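Local atomic coordinates of N-methyltransferase (Streptoalloteichus sp. ATCC 53650, PDB entry 5BSZ), a protein that probably transfers a methyl group from S-adenosylmethionine to a sugar amine in making the trideoxysugar of kedarcidin. Residues M81-A84 against A85-L89; T58-H61 against L62-V66; A31-A34 against E35-R38; V131-M134 against A135-L138. One frame throughout, in Å; residues are numbered along the deposited sequence.

Contact 1 of 4, residues M81-A84 against A85-L89. With EDO (1,2-ethanediol), chain D.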
loop_
_atom_site.group_PDB
_atom_site.type_symbol
_atom_site.label_atom_id
_atom_site.label_comp_id
_atom_site.label_asym_id
_atom_site.label_seq_id
_atom_site.Cartn_x
_atom_site.Cartn_y
_atom_site.Cartn_z
ATOM N N MET A 81 -8.663 -19.688 -13.570
ATOM C CA MET A 81 -7.954 -20.220 -14.729
ATOM C C MET A 81 -8.706 -21.374 -15.375
ATOM O O MET A 81 -8.727 -21.447 -16.616
ATOM C CB MET A 81 -6.525 -20.696 -14.426
ATOM C CG MET A 81 -5.554 -19.661 -13.921
ATOM S SD MET A 81 -5.222 -18.346 -15.111
ATOM C CE MET A 81 -6.788 -17.512 -15.074
ATOM N N ARG A 82 -9.231 -22.275 -14.541
ATOM C CA ARG A 82 -9.901 -23.479 -15.025
ATOM C C ARG A 82 -11.078 -23.044 -15.892
ATOM O O ARG A 82 -11.307 -23.607 -16.967
ATOM C CB ARG A 82 -10.369 -24.366 -13.880
ATOM C CG ARG A 82 -10.920 -25.725 -14.307
ATOM C CD ARG A 82 -12.180 -26.150 -13.548
ATOM N NE ARG A 82 -13.350 -25.370 -13.930
ATOM C CZ ARG A 82 -14.087 -25.622 -15.008
ATOM N NH1 ARG A 82 -15.126 -24.851 -15.282
ATOM N NH2 ARG A 82 -13.781 -26.649 -15.813
ATOM N N ALA A 83 -11.811 -22.038 -15.424
ATOM C CA ALA A 83 -13.008 -21.591 -16.146
ATOM C C ALA A 83 -12.602 -20.902 -17.433
ATOM O O ALA A 83 -13.248 -21.127 -18.441
ATOM C CB ALA A 83 -13.894 -20.682 -15.293
ATOM N N ALA A 84 -11.542 -20.093 -17.404
ATOM C CA ALA A 84 -11.039 -19.415 -18.601
ATOM C C ALA A 84 -10.455 -20.392 -19.620
ATOM O O ALA A 84 -10.702 -20.305 -20.807
ATOM C CB ALA A 84 -9.999 -18.348 -18.261
ATOM N N ALA A 85 -9.696 -21.371 -19.162
ATOM C CA ALA A 85 -9.225 -22.384 -20.083
ATOM C C ALA A 85 -10.401 -23.108 -20.759
ATOM O O ALA A 85 -10.415 -23.350 -21.975
ATOM C CB ALA A 85 -8.349 -23.358 -19.321
ATOM N N GLU A 86 -11.402 -23.476 -19.967
ATOM C CA GLU A 86 -12.474 -24.288 -20.506
ATOM C C GLU A 86 -13.312 -23.520 -21.513
ATOM O O GLU A 86 -13.737 -24.082 -22.497
ATOM C CB GLU A 86 -13.380 -24.849 -19.420
ATOM C CG GLU A 86 -14.074 -26.118 -19.894
ATOM C CD GLU A 86 -14.702 -26.878 -18.747
ATOM O OE1 GLU A 86 -15.715 -26.326 -18.257
ATOM O OE2 GLU A 86 -14.158 -27.957 -18.348
ATOM N N ARG A 87 -13.549 -22.250 -21.226
ATOM C CA ARG A 87 -14.127 -21.303 -22.155
ATOM C C ARG A 87 -13.379 -21.267 -23.471
ATOM O O ARG A 87 -14.018 -21.181 -24.514
ATOM C CB ARG A 87 -14.079 -19.907 -21.525
ATOM C CG ARG A 87 -15.253 -18.999 -21.842
ATOM C CD ARG A 87 -15.158 -17.689 -21.063
ATOM N NE ARG A 87 -15.191 -17.905 -19.616
ATOM C CZ ARG A 87 -14.298 -17.445 -18.737
ATOM N NH1 ARG A 87 -13.261 -16.695 -19.102
ATOM N NH2 ARG A 87 -14.461 -17.735 -17.457
ATOM N N LYS A 88 -12.043 -21.306 -23.452
ATOM C CA LYS A 88 -11.275 -21.095 -24.681
ATOM C C LYS A 88 -11.203 -22.331 -25.567
ATOM O O LYS A 88 -10.998 -22.216 -26.747
ATOM C CB LYS A 88 -9.873 -20.592 -24.363
ATOM C CG LYS A 88 -8.864 -20.709 -25.494
ATOM C CD LYS A 88 -7.467 -20.550 -24.907
ATOM C CE LYS A 88 -7.175 -19.076 -24.730
ATOM N NZ LYS A 88 -6.254 -18.842 -23.593
ATOM N N LEU A 89 -11.362 -23.514 -24.990
ATOM C CA LEU A 89 -11.170 -24.774 -25.677
ATOM C C LEU A 89 -12.556 -25.292 -26.085
ATOM O O LEU A 89 -13.564 -24.784 -25.615
ATOM C CB LEU A 89 -10.468 -25.759 -24.738
ATOM C CG LEU A 89 -9.062 -25.280 -24.330
ATOM C CD1 LEU A 89 -8.504 -26.141 -23.189
ATOM C CD2 LEU A 89 -8.176 -25.342 -25.567
HETATM C C1 EDO D . -15.691 -23.273 -24.704
HETATM O O1 EDO D . -15.677 -22.822 -26.067
HETATM C C2 EDO D . -16.258 -24.682 -24.629
HETATM O O2 EDO D . -15.400 -25.496 -23.820
#
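Helix 79-88 is the connection of a beta-alpha-beta unit between strands 71-76 and 94-96 of the Rossmann-like methyltransferase domain, and R82 and E86 pair one turn apart on it. The salt bridge runs from R82 NH2 to E86 OE2 at 2.9 Å, while R82 NH1 adds a weak hydrogen bond to E86 OE1 at 3.4 Å. The two side chains lie side by side, yet guanidinium and carboxylate planes stand 73° apart, so this is no flat two-pronged pairing. R82 reaches its partner through bends at chi2 and chi3. Both ends continue to V94, R82 NH2 to its O and E86 OE2 to its N. Replacing E86 by an alanine is likely to leave R82 without its nearby countercharge and the V94 amide without this acceptor. R87 folds back over the preceding turn, laying one guanidinium face over A83 O and A84 CA, with NH2 3.7 Å from A83 CB. Beneath these side chains the helical bonds include A85 N to M81 O at 2.7 Å and R87 N to A83 O at 3.0 Å. The ion pair, with side-chain bonds to the V94 backbone, ties this side of the helix to strand 94-96.

Contact 2 of 4, residues T58-H61 against L62-V66. With SAH (S-adenosyl-L-homocysteine), chain B.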
loop_
_atom_site.group_PDB
_atom_site.type_symbol
_atom_site.label_atom_id
_atom_site.label_comp_id
_atom_site.label_asym_id
_atom_site.label_seq_id
_atom_site.Cartn_x
_atom_site.Cartn_y
_atom_site.Cartn_z
ATOM N N THR A 58 -4.202 -20.604 -18.730
ATOM C CA THR A 58 -5.282 -20.131 -19.619
ATOM C C THR A 58 -5.656 -21.184 -20.662
ATOM O O THR A 58 -6.588 -20.969 -21.414
ATOM C CB THR A 58 -4.854 -18.903 -20.455
ATOM O OG1 THR A 58 -3.737 -19.256 -21.285
ATOM C CG2 THR A 58 -4.420 -17.779 -19.587
ATOM N N GLY A 59 -4.918 -22.292 -20.754
ATOM C CA GLY A 59 -5.217 -23.285 -21.776
ATOM C C GLY A 59 -4.657 -22.964 -23.156
ATOM O O GLY A 59 -4.973 -23.626 -24.155
ATOM N N GLU A 60 -3.773 -21.975 -23.223
ATOM C CA GLU A 60 -3.263 -21.599 -24.505
ATOM C C GLU A 60 -2.367 -22.630 -25.182
ATOM O O GLU A 60 -2.446 -22.799 -26.414
ATOM C CB GLU A 60 -2.618 -20.221 -24.432
ATOM C CG GLU A 60 -2.161 -19.778 -25.796
ATOM C CD GLU A 60 -3.258 -19.031 -26.534
ATOM O OE1 GLU A 60 -2.936 -18.472 -27.601
ATOM O OE2 GLU A 60 -4.401 -18.972 -26.031
ATOM N N HIS A 61 -1.510 -23.319 -24.428
ATOM C CA HIS A 61 -0.751 -24.386 -25.032
ATOM C C HIS A 61 -1.729 -25.473 -25.552
ATOM O O HIS A 61 -1.522 -26.035 -26.625
ATOM C CB HIS A 61 0.232 -25.054 -24.069
ATOM C CG HIS A 61 1.412 -24.199 -23.694
ATOM N ND1 HIS A 61 1.497 -23.519 -22.497
ATOM C CD2 HIS A 61 2.575 -23.951 -24.348
ATOM C CE1 HIS A 61 2.645 -22.859 -22.454
ATOM N NE2 HIS A 61 3.337 -23.135 -23.542
ATOM N N LEU A 62 -2.742 -25.811 -24.769
ATOM C CA LEU A 62 -3.718 -26.817 -25.224
ATOM C C LEU A 62 -4.389 -26.433 -26.562
ATOM O O LEU A 62 -4.662 -27.295 -27.413
ATOM C CB LEU A 62 -4.780 -27.064 -24.120
ATOM C CG LEU A 62 -4.400 -27.983 -22.976
ATOM C CD1 LEU A 62 -5.462 -27.932 -21.871
ATOM C CD2 LEU A 62 -4.213 -29.367 -23.557
ATOM N N ALA A 63 -4.634 -25.140 -26.745
ATOM C CA ALA A 63 -5.253 -24.640 -27.973
ATOM C C ALA A 63 -4.360 -24.920 -29.166
ATOM O O ALA A 63 -4.858 -25.255 -30.245
ATOM C CB ALA A 63 -5.605 -23.157 -27.853
ATOM N N HIS A 64 -3.040 -24.858 -28.977
ATOM C CA HIS A 64 -2.140 -25.396 -29.996
ATOM C C HIS A 64 -2.077 -26.897 -30.094
ATOM O O HIS A 64 -2.048 -27.476 -31.182
ATOM C CB HIS A 64 -0.720 -24.826 -29.858
ATOM C CG HIS A 64 -0.685 -23.332 -29.996
ATOM N ND1 HIS A 64 -0.366 -22.705 -31.172
ATOM C CD2 HIS A 64 -0.989 -22.345 -29.122
ATOM C CE1 HIS A 64 -0.427 -21.395 -31.010
ATOM N NE2 HIS A 64 -0.810 -21.152 -29.772
ATOM N N LEU A 65 -2.015 -27.562 -28.969
ATOM C CA LEU A 65 -1.785 -28.977 -29.006
ATOM C C LEU A 65 -2.977 -29.800 -29.535
ATOM O O LEU A 65 -2.780 -30.879 -30.084
ATOM C CB LEU A 65 -1.410 -29.406 -27.617
ATOM C CG LEU A 65 0.053 -29.005 -27.279
ATOM C CD1 LEU A 65 0.142 -28.970 -25.768
ATOM C CD2 LEU A 65 1.089 -29.980 -27.781
ATOM N N VAL A 66 -4.191 -29.291 -29.380
ATOM C CA VAL A 66 -5.356 -30.091 -29.640
ATOM C C VAL A 66 -5.477 -30.479 -31.109
ATOM O O VAL A 66 -6.108 -31.493 -31.384
ATOM C CB VAL A 66 -6.727 -29.488 -29.218
ATOM C CG1 VAL A 66 -6.862 -29.378 -27.719
ATOM C CG2 VAL A 66 -7.079 -28.219 -30.007
HETATM N N SAH B . 1.649 -24.189 -17.799
HETATM C CA SAH B . 1.034 -22.812 -17.888
HETATM C CB SAH B . 0.795 -22.130 -16.524
HETATM C CG SAH B . 1.689 -21.026 -16.014
HETATM S SD SAH B . 1.311 -20.285 -14.462
HETATM C C SAH B . 1.875 -22.079 -18.891
HETATM O O SAH B . 2.938 -22.494 -19.335
HETATM O OXT SAH B . 1.423 -21.101 -19.404
HETATM C "C5'" SAH B . 1.367 -21.592 -13.265
HETATM C "C4'" SAH B . -0.039 -22.200 -13.099
HETATM O "O4'" SAH B . -0.003 -23.309 -12.180
HETATM C "C3'" SAH B . -1.042 -21.230 -12.482
HETATM O "O3'" SAH B . -2.135 -21.119 -13.389
HETATM C "C2'" SAH B . -1.539 -21.840 -11.180
HETATM O "O2'" SAH B . -2.957 -21.626 -10.966
HETATM C "C1'" SAH B . -1.167 -23.288 -11.369
HETATM N N9 SAH B . -0.911 -24.039 -10.125
HETATM C C8 SAH B . -0.230 -23.615 -9.019
HETATM N N7 SAH B . -0.227 -24.579 -8.071
HETATM C C5 SAH B . -0.952 -25.612 -8.575
HETATM C C6 SAH B . -1.349 -26.927 -8.078
HETATM N N6 SAH B . -0.922 -27.244 -6.841
HETATM N N1 SAH B . -2.067 -27.715 -8.910
HETATM C C2 SAH B . -2.480 -27.319 -10.118
HETATM N N3 SAH B . -2.158 -26.130 -10.657
HETATM C C4 SAH B . -1.406 -25.263 -9.937
HETATM O O HOH W 1 -0.837 -18.395 -29.095
#
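E60 and H64, one turn apart near the start of helix 60-65, have their polar ends bridged by a water. The water donates to E60 OE1 at 2.6 Å and lies 2.8 Å from H64 NE2, at the edge of the ring and in its plane; the direct gap from E60 OE1 to H64 NE2 is 4.1 Å. A chi1 of -176° sets E60 CG opposite the backbone N, and the chain bends at chi2. Carboxylate and imidazole planes are 67° apart. The other oxygen, E60 OE2, has K88 as its salt-bridge partner. The H64 ring also brings CD2 edge-on to E60 O at 3.1 Å, a close C-H approach.

H61 holds CG beside its backbone N (chi1 -71°), which sets the imidazole edge beside the bound S-adenosyl-L-homocysteine. Its CE1 comes 3.2 Å from the ligand atom O, with the carboxylate carbon in the ring plane, while NE2 is hydrogen-bonded to E33. L65 returns over the H61 carbonyl, its CG 3.4 Å from H61 O, the oxygen that also accepts L65 N. At the N-cap, G59 has positive phi, where a CB would press on the preceding carbonyl; its O receives A63 N at 3.0 Å.

The helix links strands 50-54 and 71-76: L62 packs on L51 and A72 of these strands, and H64 on A31 and A34 of helix 30-44.

Contact 3 of 4, residues A31-A34 against E35-R38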
loop_
_atom_site.group_PDB
_atom_site.type_symbol
_atom_site.label_atom_id
_atom_site.label_comp_id
_atom_site.label_asym_id
_atom_site.label_seq_id
_atom_site.Cartn_x
_atom_site.Cartn_y
_atom_site.Cartn_z
ATOM N N ALA A 31 3.300 -21.323 -29.425
ATOM C CA ALA A 31 3.482 -22.178 -30.593
ATOM C C ALA A 31 4.776 -22.986 -30.561
ATOM O O ALA A 31 4.743 -24.217 -30.747
ATOM C CB ALA A 31 3.372 -21.342 -31.865
ATOM N N ALA A 32 5.896 -22.316 -30.292
ATOM C CA ALA A 32 7.195 -22.979 -30.196
ATOM C C ALA A 32 7.136 -24.031 -29.108
ATOM O O ALA A 32 7.650 -25.113 -29.275
ATOM C CB ALA A 32 8.323 -22.009 -29.816
ATOM N N GLU A 33 6.574 -23.673 -27.967
ATOM C CA GLU A 33 6.590 -24.563 -26.806
ATOM C C GLU A 33 5.674 -25.775 -27.038
ATOM O O GLU A 33 6.075 -26.890 -26.732
ATOM C CB GLU A 33 6.259 -23.797 -25.517
ATOM C CG GLU A 33 7.226 -22.664 -25.161
ATOM C CD GLU A 33 6.836 -21.830 -23.944
ATOM O OE1 GLU A 33 5.642 -21.786 -23.584
ATOM O OE2 GLU A 33 7.728 -21.154 -23.372
ATOM N N ALA A 34 4.471 -25.549 -27.573
ATOM C CA ALA A 34 3.607 -26.658 -27.969
ATOM C C ALA A 34 4.331 -27.598 -28.930
ATOM O O ALA A 34 4.234 -28.818 -28.842
ATOM C CB ALA A 34 2.326 -26.136 -28.564
ATOM N N GLU A 35 5.100 -27.011 -29.839
ATOM C CA GLU A 35 5.922 -27.784 -30.761
ATOM C C GLU A 35 6.958 -28.665 -30.082
ATOM O O GLU A 35 7.143 -29.851 -30.482
ATOM C CB GLU A 35 6.514 -26.841 -31.835
ATOM C CG GLU A 35 7.459 -27.467 -32.852
ATOM C CD GLU A 35 6.862 -28.653 -33.577
ATOM O OE1 GLU A 35 7.657 -29.561 -33.939
ATOM O OE2 GLU A 35 5.606 -28.762 -33.674
ATOM N N TRP A 36 7.659 -28.133 -29.066
ATOM C CA TRP A 36 8.528 -29.032 -28.298
ATOM C C TRP A 36 7.818 -30.298 -27.853
ATOM O O TRP A 36 8.330 -31.406 -27.981
ATOM C CB TRP A 36 9.090 -28.431 -27.017
ATOM C CG TRP A 36 9.814 -27.140 -27.144
ATOM C CD1 TRP A 36 10.477 -26.660 -28.239
ATOM C CD2 TRP A 36 9.953 -26.151 -26.111
ATOM N NE1 TRP A 36 10.991 -25.405 -27.959
ATOM C CE2 TRP A 36 10.719 -25.088 -26.654
ATOM C CE3 TRP A 36 9.524 -26.070 -24.781
ATOM C CZ2 TRP A 36 11.056 -23.959 -25.915
ATOM C CZ3 TRP A 36 9.865 -24.930 -24.039
ATOM C CH2 TRP A 36 10.627 -23.907 -24.608
ATOM N N VAL A 37 6.648 -30.119 -27.251
ATOM C CA VAL A 37 5.903 -31.238 -26.689
ATOM C C VAL A 37 5.514 -32.212 -27.824
ATOM O O VAL A 37 5.769 -33.410 -27.729
ATOM C CB VAL A 37 4.612 -30.753 -25.974
ATOM C CG1 VAL A 37 3.789 -31.959 -25.496
ATOM C CG2 VAL A 37 4.960 -29.848 -24.786
ATOM N N ARG A 38 4.924 -31.690 -28.888
ATOM C CA ARG A 38 4.445 -32.508 -30.007
ATOM C C ARG A 38 5.584 -33.400 -30.541
ATOM O O ARG A 38 5.460 -34.618 -30.716
ATOM C CB ARG A 38 3.889 -31.615 -31.130
ATOM C CG ARG A 38 3.467 -32.402 -32.387
ATOM C CD ARG A 38 3.341 -31.534 -33.639
ATOM N NE ARG A 38 4.683 -31.331 -34.162
ATOM C CZ ARG A 38 5.378 -32.268 -34.820
ATOM N NH1 ARG A 38 4.819 -33.425 -35.183
ATOM N NH2 ARG A 38 6.637 -32.009 -35.157
#
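The hydrophobic part of the contact is a CH-pi interaction in which E33 CG sits over the face of the W36 indole. CG lies 3.9 Å from the centroid of the six-membered ring and 22° off its normal, and the chains run side by side in the same direction. With W36 CG beside the backbone N (chi1 -54°), the indole folds back along the helix; A32 O lies over that face too, toward its rim. A glycine at W36 would probably strip E33 CG of its aromatic cover and open a gap beside it. These residues belong to helix 30-44, which packs beside helix 60-65 and brings E33 to the margin of the S-adenosyl-L-homocysteine site, its carboxylate held by H61 and K28. Within 35-38 there is also an ion pair, E35 with R38. R38 grips the carboxylate side-on, NE to E35 OE2 at 2.8 Å and NH2 to E35 OE1 at 2.9 Å; both oxygens use their syn lone pairs, within 7° of the guanidinium plane. The backbone part is regular helical bonding, with W36 N to A32 O at 3.0 Å and R38 N to A34 O at 3.0 Å, whereas V37 N to E33 O is weak at 3.3 Å.

Contact 4 of 4, residues V131-M134 against A135-L138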
loop_
_atom_site.group_PDB
_atom_site.type_symbol
_atom_site.label_atom_id
_atom_site.label_comp_id
_atom_site.label_asym_id
_atom_site.label_seq_id
_atom_site.Cartn_x
_atom_site.Cartn_y
_atom_site.Cartn_z
ATOM N N VAL A 131 5.384 -35.962 -10.007
ATOM C CA VAL A 131 5.798 -36.720 -11.178
ATOM C C VAL A 131 5.135 -38.096 -11.156
ATOM O O VAL A 131 4.736 -38.634 -12.207
ATOM C CB VAL A 131 7.330 -36.809 -11.223
ATOM C CG1 VAL A 131 7.784 -37.746 -12.323
ATOM C CG2 VAL A 131 7.903 -35.399 -11.458
ATOM N N ARG A 132 4.995 -38.651 -9.961
ATOM C CA ARG A 132 4.236 -39.891 -9.831
ATOM C C ARG A 132 2.781 -39.747 -10.273
ATOM O O ARG A 132 2.211 -40.626 -10.964
ATOM C CB ARG A 132 4.338 -40.409 -8.404
ATOM C CG ARG A 132 4.227 -41.920 -8.273
ATOM C CD ARG A 132 5.263 -42.491 -7.275
ATOM N NE ARG A 132 5.474 -41.580 -6.139
ATOM C CZ ARG A 132 6.636 -41.064 -5.699
ATOM N NH1 ARG A 132 7.836 -41.381 -6.245
ATOM N NH2 ARG A 132 6.555 -40.196 -4.670
ATOM N N ALA A 133 2.144 -38.667 -9.836
ATOM C CA ALA A 133 0.741 -38.487 -10.161
ATOM C C ALA A 133 0.594 -38.326 -11.665
ATOM O O ALA A 133 -0.367 -38.842 -12.193
ATOM C CB ALA A 133 0.136 -37.270 -9.472
ATOM N N MET A 134 1.472 -37.544 -12.315
ATOM C CA MET A 134 1.559 -37.487 -13.772
ATOM C C MET A 134 1.753 -38.861 -14.447
ATOM O O MET A 134 1.026 -39.183 -15.375
ATOM C CB MET A 134 2.637 -36.513 -14.288
ATOM C CG MET A 134 2.273 -35.059 -13.902
ATOM S SD MET A 134 3.705 -34.001 -14.204
ATOM C CE MET A 134 3.066 -32.604 -13.280
ATOM N N ALA A 135 2.747 -39.624 -13.984
ATOM C CA ALA A 135 3.093 -40.945 -14.529
ATOM C C ALA A 135 1.954 -41.973 -14.431
ATOM O O ALA A 135 1.827 -42.814 -15.330
ATOM C CB ALA A 135 4.335 -41.485 -13.815
ATOM N N ARG A 136 1.121 -41.924 -13.398
ATOM C CA ARG A 136 -0.004 -42.848 -13.382
ATOM C C ARG A 136 -1.144 -42.473 -14.302
ATOM O O ARG A 136 -2.148 -43.180 -14.345
ATOM C CB ARG A 136 -0.533 -43.088 -11.990
ATOM C CG ARG A 136 -1.111 -41.908 -11.294
ATOM C CD ARG A 136 -1.107 -42.216 -9.796
ATOM N NE ARG A 136 -1.755 -41.123 -9.081
ATOM C CZ ARG A 136 -1.241 -40.433 -8.055
ATOM N NH1 ARG A 136 -0.037 -40.714 -7.531
ATOM N NH2 ARG A 136 -1.958 -39.437 -7.554
ATOM N N HIS A 137 -1.020 -41.347 -15.006
ATOM C CA HIS A 137 -1.967 -41.072 -16.072
ATOM C C HIS A 137 -1.433 -41.431 -17.427
ATOM O O HIS A 137 -1.930 -40.915 -18.439
ATOM C CB HIS A 137 -2.380 -39.612 -16.062
ATOM C CG HIS A 137 -3.206 -39.283 -14.868
ATOM N ND1 HIS A 137 -2.668 -39.065 -13.612
ATOM C CD2 HIS A 137 -4.547 -39.236 -14.728
ATOM C CE1 HIS A 137 -3.651 -38.845 -12.758
ATOM N NE2 HIS A 137 -4.798 -38.957 -13.411
ATOM N N LEU A 138 -0.406 -42.284 -17.439
ATOM C CA LEU A 138 0.169 -42.768 -18.686
ATOM C C LEU A 138 0.044 -44.283 -18.819
ATOM O O LEU A 138 0.196 -44.987 -17.814
ATOM C CB LEU A 138 1.673 -42.489 -18.744
ATOM C CG LEU A 138 2.092 -41.022 -18.799
ATOM C CD1 LEU A 138 3.593 -40.883 -18.654
ATOM C CD2 LEU A 138 1.628 -40.414 -20.077
#
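A133 and H137 meet through a side-chain hydrogen bond at the end of helix 124-135: H137 ND1 donates to A133 O at 2.7 Å. The oxygen lies exactly in the imidazole plane. In H137 a chi1 of -69° sets CG beside the backbone N, and a chi2 of 79° brings ND1 to this carbonyl of the last helical turn. The same residue uses its backbone N for M134 O at 3.0 Å, a donor well above that carbonyl's plane. Two successive carbonyls are therefore taken up by one residue, one by its ring and one by its backbone. Ahead of them, A135 N to V131 O at 2.8 Å and R136 N to R132 O at 3.0 Å keep the helical pattern, and L138 N to A135 O closes a type I turn.

Van der Waals packing is supplied by R136. Its guanidinium lies flat over A133, whose CA stands 3.4 Å above the centre of the group, with A133 CB 3.6 Å from R136 NH2. A chi1 of 64° wedges CG between backbone N and carbonyl carbon, from where the chain, extended to NE, runs back along the helix over A133. The charge itself is met by D103 and D101.

M134 packs on strands 110-113 and 143-146, V131 on strand 143-146 and helix 213-222, and the H137 ring stacks on F102.

Contact 4 is the most buried of the four, with six of its eight touching residues inside; the other three are only partly buried. Contacts 1 and 2 lie in successive beta-alpha-beta connections and share strand 71-76, and they touch where the ammonium group of K88 reaches E60 and T58. Contact 2 also meets contact 3, through H61 and by packing of H64 and L65 on A34, so it stands between the other two, about 10 Å from each by centres. Contact 4 touches none of them. Chemistry follows place: contacts 1 and 3 carry ion pairs on their helices, contact 2 combines a water bridge with a histidine edge at the ligand, and contact 4 relies on a histidine binding carbonyls at a helix end.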